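Ubiquitin (Sulfolobus solfataricus, PDB 4WWM) is a ubiquitin-related modifier of the Urm1 family that probably becomes conjugated to other proteins and may also serve in tRNA processing. Local coordinates at residues R28-I33 with H38-E43; L54-G57 with L62-N65. All coordinates share one frame; numbering follows the deposited sequence.

Contact 1 (R28-I33 with H38-E43); sequences RVLVKI and HLILNE
Residues 28-33 of helix 26-33 face an irregular loop, 38-43, and the backbones come nearest at V31 and L41, with CA atoms 7.7 Å apart. No hydrogen bond links the two segments. The contact is apolar, made largely by methyl groups. CD1 of L41 touches both L30 and V31, lying 3.9 Å from CG2 of V31 and 4.1 Å from CB of L30. The same methyl is 4.0 Å from the carbonyl carbon C of L30. V31 points its CB away from the loop, yet it still takes part: CG1 stands anti to the backbone N (chi1 167°), which leaves CG2 as the branch turned to L41. The side chains of V31 and L41 cross at about a right angle. I40 makes the second touch. Its CD1 meets CD2 of L30 at 4.1 Å, and these two side chains also cross at about a right angle. CG1 of I40 sits between the backbone N and the carbonyl carbon (chi1 60°), and the extended chain beyond it carries CD1 to the leucine. Just past the helix, the carboxylate of D34 accepts hydrogen bonds from the backbone N atoms of L39, I40 and L41, which holds the start of the loop. L30 and I40 both continue into the hydrophobic core of the ubiquitin-like fold, where the helix packs on the sheet. Both touch I76 of strand 73-78; L30 also meets I53 and I40 meets I51 of strand 51-55, while L10 and F14 of helix 10-14 lie against I40.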
loop_
_atom_site.group_PDB
_atom_site.type_symbol
_atom_site.label_atom_id
_atom_site.label_comp_id
_atom_site.label_asym_id
_atom_site.label_seq_id
_atom_site.Cartn_x
_atom_site.Cartn_y
_atom_site.Cartn_z
ATOM N N ARG A 28 -1.082 7.148 -5.244
ATOM C CA ARG A 28 -0.531 8.246 -4.461
ATOM C C ARG A 28 -0.299 7.822 -3.015
ATOM O O ARG A 28 0.661 8.268 -2.383
ATOM C CB ARG A 28 -1.455 9.462 -4.518
ATOM C CG ARG A 28 -1.620 10.038 -5.918
ATOM C CD ARG A 28 -1.222 11.503 -5.971
ATOM N NE ARG A 28 -2.023 12.319 -5.062
ATOM C CZ ARG A 28 -1.706 13.552 -4.680
ATOM N NH1 ARG A 28 -0.592 14.127 -5.118
ATOM N NH2 ARG A 28 -2.502 14.211 -3.848
ATOM N N VAL A 29 -1.175 6.968 -2.492
ATOM C CA VAL A 29 -0.966 6.387 -1.171
ATOM C C VAL A 29 0.379 5.669 -1.162
ATOM O O VAL A 29 1.218 5.913 -0.294
ATOM C CB VAL A 29 -2.099 5.400 -0.785
ATOM C CG1 VAL A 29 -1.767 4.631 0.499
ATOM C CG2 VAL A 29 -3.414 6.137 -0.620
ATOM N N LEU A 30 0.589 4.805 -2.149
ATOM C CA LEU A 30 1.799 3.994 -2.202
ATOM C C LEU A 30 3.042 4.853 -2.397
ATOM O O LEU A 30 4.088 4.568 -1.816
ATOM C CB LEU A 30 1.695 2.955 -3.320
ATOM C CG LEU A 30 0.506 1.995 -3.212
ATOM C CD1 LEU A 30 0.454 1.061 -4.412
ATOM C CD2 LEU A 30 0.548 1.196 -1.918
ATOM N N VAL A 31 2.932 5.902 -3.204
ATOM C CA VAL A 31 4.067 6.787 -3.445
ATOM C C VAL A 31 4.436 7.541 -2.168
ATOM O O VAL A 31 5.617 7.755 -1.892
ATOM C CB VAL A 31 3.775 7.791 -4.584
ATOM C CG1 VAL A 31 4.818 8.909 -4.622
ATOM C CG2 VAL A 31 3.744 7.074 -5.924
ATOM N N LYS A 32 3.434 7.944 -1.391
ATOM C CA LYS A 32 3.690 8.655 -0.141
ATOM C C LYS A 32 4.362 7.738 0.878
ATOM O O LYS A 32 5.251 8.162 1.613
ATOM C CB LYS A 32 2.394 9.221 0.444
ATOM C CG LYS A 32 2.589 9.908 1.798
ATOM C CD LYS A 32 1.348 10.666 2.250
ATOM C CE LYS A 32 1.113 11.916 1.416
ATOM N NZ LYS A 32 -0.113 12.651 1.837
ATOM N N ILE A 33 3.925 6.485 0.916
ATOM C CA ILE A 33 4.510 5.488 1.801
ATOM C C ILE A 33 5.930 5.136 1.354
ATOM O O ILE A 33 6.851 5.055 2.173
ATOM C CB ILE A 33 3.638 4.205 1.837
ATOM C CG1 ILE A 33 2.267 4.499 2.454
ATOM C CG2 ILE A 33 4.322 3.081 2.604
ATOM C CD1 ILE A 33 2.303 4.975 3.896
ATOM N N HIS A 38 11.654 3.250 -1.991
ATOM C CA HIS A 38 11.511 2.388 -3.165
ATOM C C HIS A 38 11.565 0.917 -2.771
ATOM O O HIS A 38 12.266 0.118 -3.396
ATOM C CB HIS A 38 12.593 2.697 -4.203
ATOM C CG HIS A 38 12.533 4.093 -4.735
ATOM N ND1 HIS A 38 11.781 4.433 -5.840
ATOM C CD2 HIS A 38 13.125 5.236 -4.317
ATOM C CE1 HIS A 38 11.917 5.725 -6.080
ATOM N NE2 HIS A 38 12.727 6.235 -5.169
ATOM N N LEU A 39 10.813 0.566 -1.732
ATOM C CA LEU A 39 10.762 -0.803 -1.243
ATOM C C LEU A 39 9.657 -1.614 -1.923
ATOM O O LEU A 39 9.840 -2.800 -2.190
ATOM C CB LEU A 39 10.561 -0.812 0.277
ATOM C CG LEU A 39 11.772 -0.375 1.109
ATOM C CD1 LEU A 39 11.368 -0.133 2.554
ATOM C CD2 LEU A 39 12.882 -1.412 1.036
ATOM N N ILE A 40 8.522 -0.979 -2.208
ATOM C CA ILE A 40 7.375 -1.688 -2.774
ATOM C C ILE A 40 7.044 -1.245 -4.201
ATOM O O ILE A 40 6.288 -1.921 -4.896
ATOM C CB ILE A 40 6.124 -1.520 -1.886
ATOM C CG1 ILE A 40 5.746 -0.044 -1.750
ATOM C CG2 ILE A 40 6.382 -2.135 -0.515
ATOM C CD1 ILE A 40 4.459 0.187 -0.983
ATOM N N LEU A 41 7.612 -0.123 -4.634
ATOM C CA LEU A 41 7.428 0.351 -6.005
ATOM C C LEU A 41 8.739 0.350 -6.786
ATOM O O LEU A 41 9.781 0.767 -6.277
ATOM C CB LEU A 41 6.839 1.765 -6.019
ATOM C CG LEU A 41 5.472 1.987 -5.368
ATOM C CD1 LEU A 41 5.048 3.429 -5.577
ATOM C CD2 LEU A 41 4.424 1.030 -5.915
ATOM N N ASN A 42 8.675 -0.120 -8.029
ATOM C CA ASN A 42 9.781 0.041 -8.967
ATOM C C ASN A 42 9.934 1.519 -9.299
ATOM O O ASN A 42 9.122 2.341 -8.872
ATOM C CB ASN A 42 9.544 -0.770 -10.246
ATOM C CG ASN A 42 9.651 -2.269 -10.024
ATOM O OD1 ASN A 42 10.715 -2.783 -9.678
ATOM N ND2 ASN A 42 8.551 -2.982 -10.253
ATOM N N GLU A 43 10.963 1.865 -10.065
ATOM C CA GLU A 43 11.182 3.251 -10.461
ATOM C C GLU A 43 10.024 3.753 -11.321
ATOM O O GLU A 43 9.758 4.954 -11.380
ATOM C CB GLU A 43 12.505 3.393 -11.215
ATOM C CG GLU A 43 12.832 4.820 -11.634
ATOM C CD GLU A 43 12.830 5.785 -10.463
ATOM O OE1 GLU A 43 13.340 5.415 -9.384
ATOM O OE2 GLU A 43 12.313 6.912 -10.619
#

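Contact 2 (L54-G57 with L62-N65); sequences LING and LYRN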
loop_
_atom_site.group_PDB
_atom_site.type_symbol
_atom_site.label_atom_id
_atom_site.label_comp_id
_atom_site.label_asym_id
_atom_site.label_seq_id
_atom_site.Cartn_x
_atom_site.Cartn_y
_atom_site.Cartn_z
ATOM N N LEU A 54 -4.572 -5.385 -0.194
ATOM C CA LEU A 54 -5.981 -5.549 0.119
ATOM C C LEU A 54 -6.569 -4.197 0.485
ATOM O O LEU A 54 -5.958 -3.424 1.222
ATOM C CB LEU A 54 -6.180 -6.540 1.268
ATOM C CG LEU A 54 -5.654 -7.959 1.048
ATOM C CD1 LEU A 54 -5.944 -8.821 2.268
ATOM C CD2 LEU A 54 -6.253 -8.580 -0.205
ATOM N N ILE A 55 -7.747 -3.912 -0.055
ATOM C CA ILE A 55 -8.527 -2.759 0.359
ATOM C C ILE A 55 -9.789 -3.288 1.024
ATOM O O ILE A 55 -10.627 -3.908 0.369
ATOM C CB ILE A 55 -8.882 -1.844 -0.825
ATOM C CG1 ILE A 55 -7.601 -1.352 -1.507
ATOM C CG2 ILE A 55 -9.719 -0.664 -0.349
ATOM C CD1 ILE A 55 -7.824 -0.590 -2.802
ATOM N N ASN A 56 -9.905 -3.058 2.328
ATOM C CA ASN A 56 -11.000 -3.606 3.121
ATOM C C ASN A 56 -11.137 -5.113 2.920
ATOM O O ASN A 56 -12.243 -5.638 2.810
ATOM C CB ASN A 56 -12.314 -2.904 2.775
ATOM C CG ASN A 56 -12.268 -1.413 3.059
ATOM O OD1 ASN A 56 -11.627 -0.972 4.012
ATOM N ND2 ASN A 56 -12.946 -0.629 2.230
ATOM N N GLY A 57 -9.997 -5.795 2.852
ATOM C CA GLY A 57 -9.970 -7.247 2.814
ATOM C C GLY A 57 -10.046 -7.858 1.426
ATOM O O GLY A 57 -9.973 -9.081 1.288
ATOM N N LEU A 62 -9.696 -5.297 -7.932
ATOM C CA LEU A 62 -11.150 -5.311 -8.067
ATOM C C LEU A 62 -11.732 -3.899 -8.060
ATOM O O LEU A 62 -12.829 -3.670 -8.565
ATOM C CB LEU A 62 -11.788 -6.124 -6.939
ATOM C CG LEU A 62 -11.607 -7.641 -6.971
ATOM C CD1 LEU A 62 -11.974 -8.223 -5.615
ATOM C CD2 LEU A 62 -12.453 -8.269 -8.070
ATOM N N TYR A 63 -10.990 -2.955 -7.488
ATOM C CA TYR A 63 -11.520 -1.620 -7.234
ATOM C C TYR A 63 -11.356 -0.670 -8.418
ATOM O O TYR A 63 -11.985 0.388 -8.454
ATOM C CB TYR A 63 -10.853 -1.035 -5.993
ATOM C CG TYR A 63 -11.384 -1.621 -4.705
ATOM C CD1 TYR A 63 -10.925 -2.844 -4.228
ATOM C CD2 TYR A 63 -12.354 -0.956 -3.968
ATOM C CE1 TYR A 63 -11.419 -3.381 -3.050
ATOM C CE2 TYR A 63 -12.850 -1.485 -2.793
ATOM C CZ TYR A 63 -12.379 -2.695 -2.338
ATOM O OH TYR A 63 -12.878 -3.213 -1.166
ATOM N N ARG A 64 -10.517 -1.047 -9.379
ATOM C CA ARG A 64 -10.388 -0.301 -10.629
ATOM C C ARG A 64 -9.986 1.154 -10.410
ATOM O O ARG A 64 -10.478 2.045 -11.104
ATOM C CB ARG A 64 -11.703 -0.346 -11.409
ATOM C CG ARG A 64 -12.339 -1.726 -11.496
ATOM C CD ARG A 64 -13.601 -1.693 -12.337
ATOM N NE ARG A 64 -13.321 -1.295 -13.712
ATOM C CZ ARG A 64 -14.243 -0.898 -14.584
ATOM N NH1 ARG A 64 -15.519 -0.836 -14.227
ATOM N NH2 ARG A 64 -13.886 -0.555 -15.815
ATOM N N ASN A 65 -9.106 1.390 -9.443
ATOM C CA ASN A 65 -8.621 2.736 -9.151
ATOM C C ASN A 65 -9.756 3.726 -8.890
ATOM O O ASN A 65 -9.714 4.872 -9.337
ATOM C CB ASN A 65 -7.747 3.251 -10.299
ATOM C CG ASN A 65 -6.997 4.522 -9.934
ATOM O OD1 ASN A 65 -6.669 4.749 -8.767
ATOM N ND2 ASN A 65 -6.747 5.370 -10.925
HETATM O O HOH W 1 -14.950 -2.059 -0.019
#
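The Y63 ring has I55 over one face, and a water lies in the ring plane at the hydroxyl edge. CB of I55 is 4.0 Å from the ring centroid, 24° from the ring normal and nearer the ring's margin than its middle. This is a CH-pi contact. CB comes closest to CE1 of Y63, at 3.7 Å. The two branches of I55 spread along the same face. CG2, anti to the backbone N, lies 3.9 Å from CZ of Y63. CD1, at the end of the other branch, lies 4.1 Å from CD1 of Y63. The hydroxyl end is polar. OH of Y63 lies 2.8 Å from O of I55, a weak hydrogen bond that is not settled, since its one proton may go instead to the water 2.6 Å from OH. The water also takes a weak bond from ND2 of N56. In this ubiquitin-like fold, strand 51-55 gives way here to the turn that leads into the short edge strand 58-59, and the tyrosine comes from the loop that follows. A leucine in place of Y63 would probably leave I55 without its flat cover and the water without its hydroxyl partner. I55 also touches W60 and L68. The amide of N56 has its main partners at the start of strand 73-78: ND2 bonds to OD1 of D72, just before it, and OD1 accepts from the backbone N of I73. On the loop side, the backbone O of Y63 accepts a hydrogen bond from NE2 of Q66.

From the N terminus, the chain first lays down strand 3-6, helix 10-14 and strand 18-20, then enters helix 26-33. Contact 1 closes straight after this helix, where the chain turns back with four residues between the segments. The chain next runs through strand 51-55, and contact 2 closes a second short loop around strand 58-59. The two contacts are in series, neither nested nor crossed. The centres of contact 1 and contact 2 are about 17 Å apart, on opposite sides of the chain's centre. Strand 51-55 connects them: its start and middle pack on contact 1, while I55 at its end belongs to contact 2. Strand 73-78 then completes the sheet beside it.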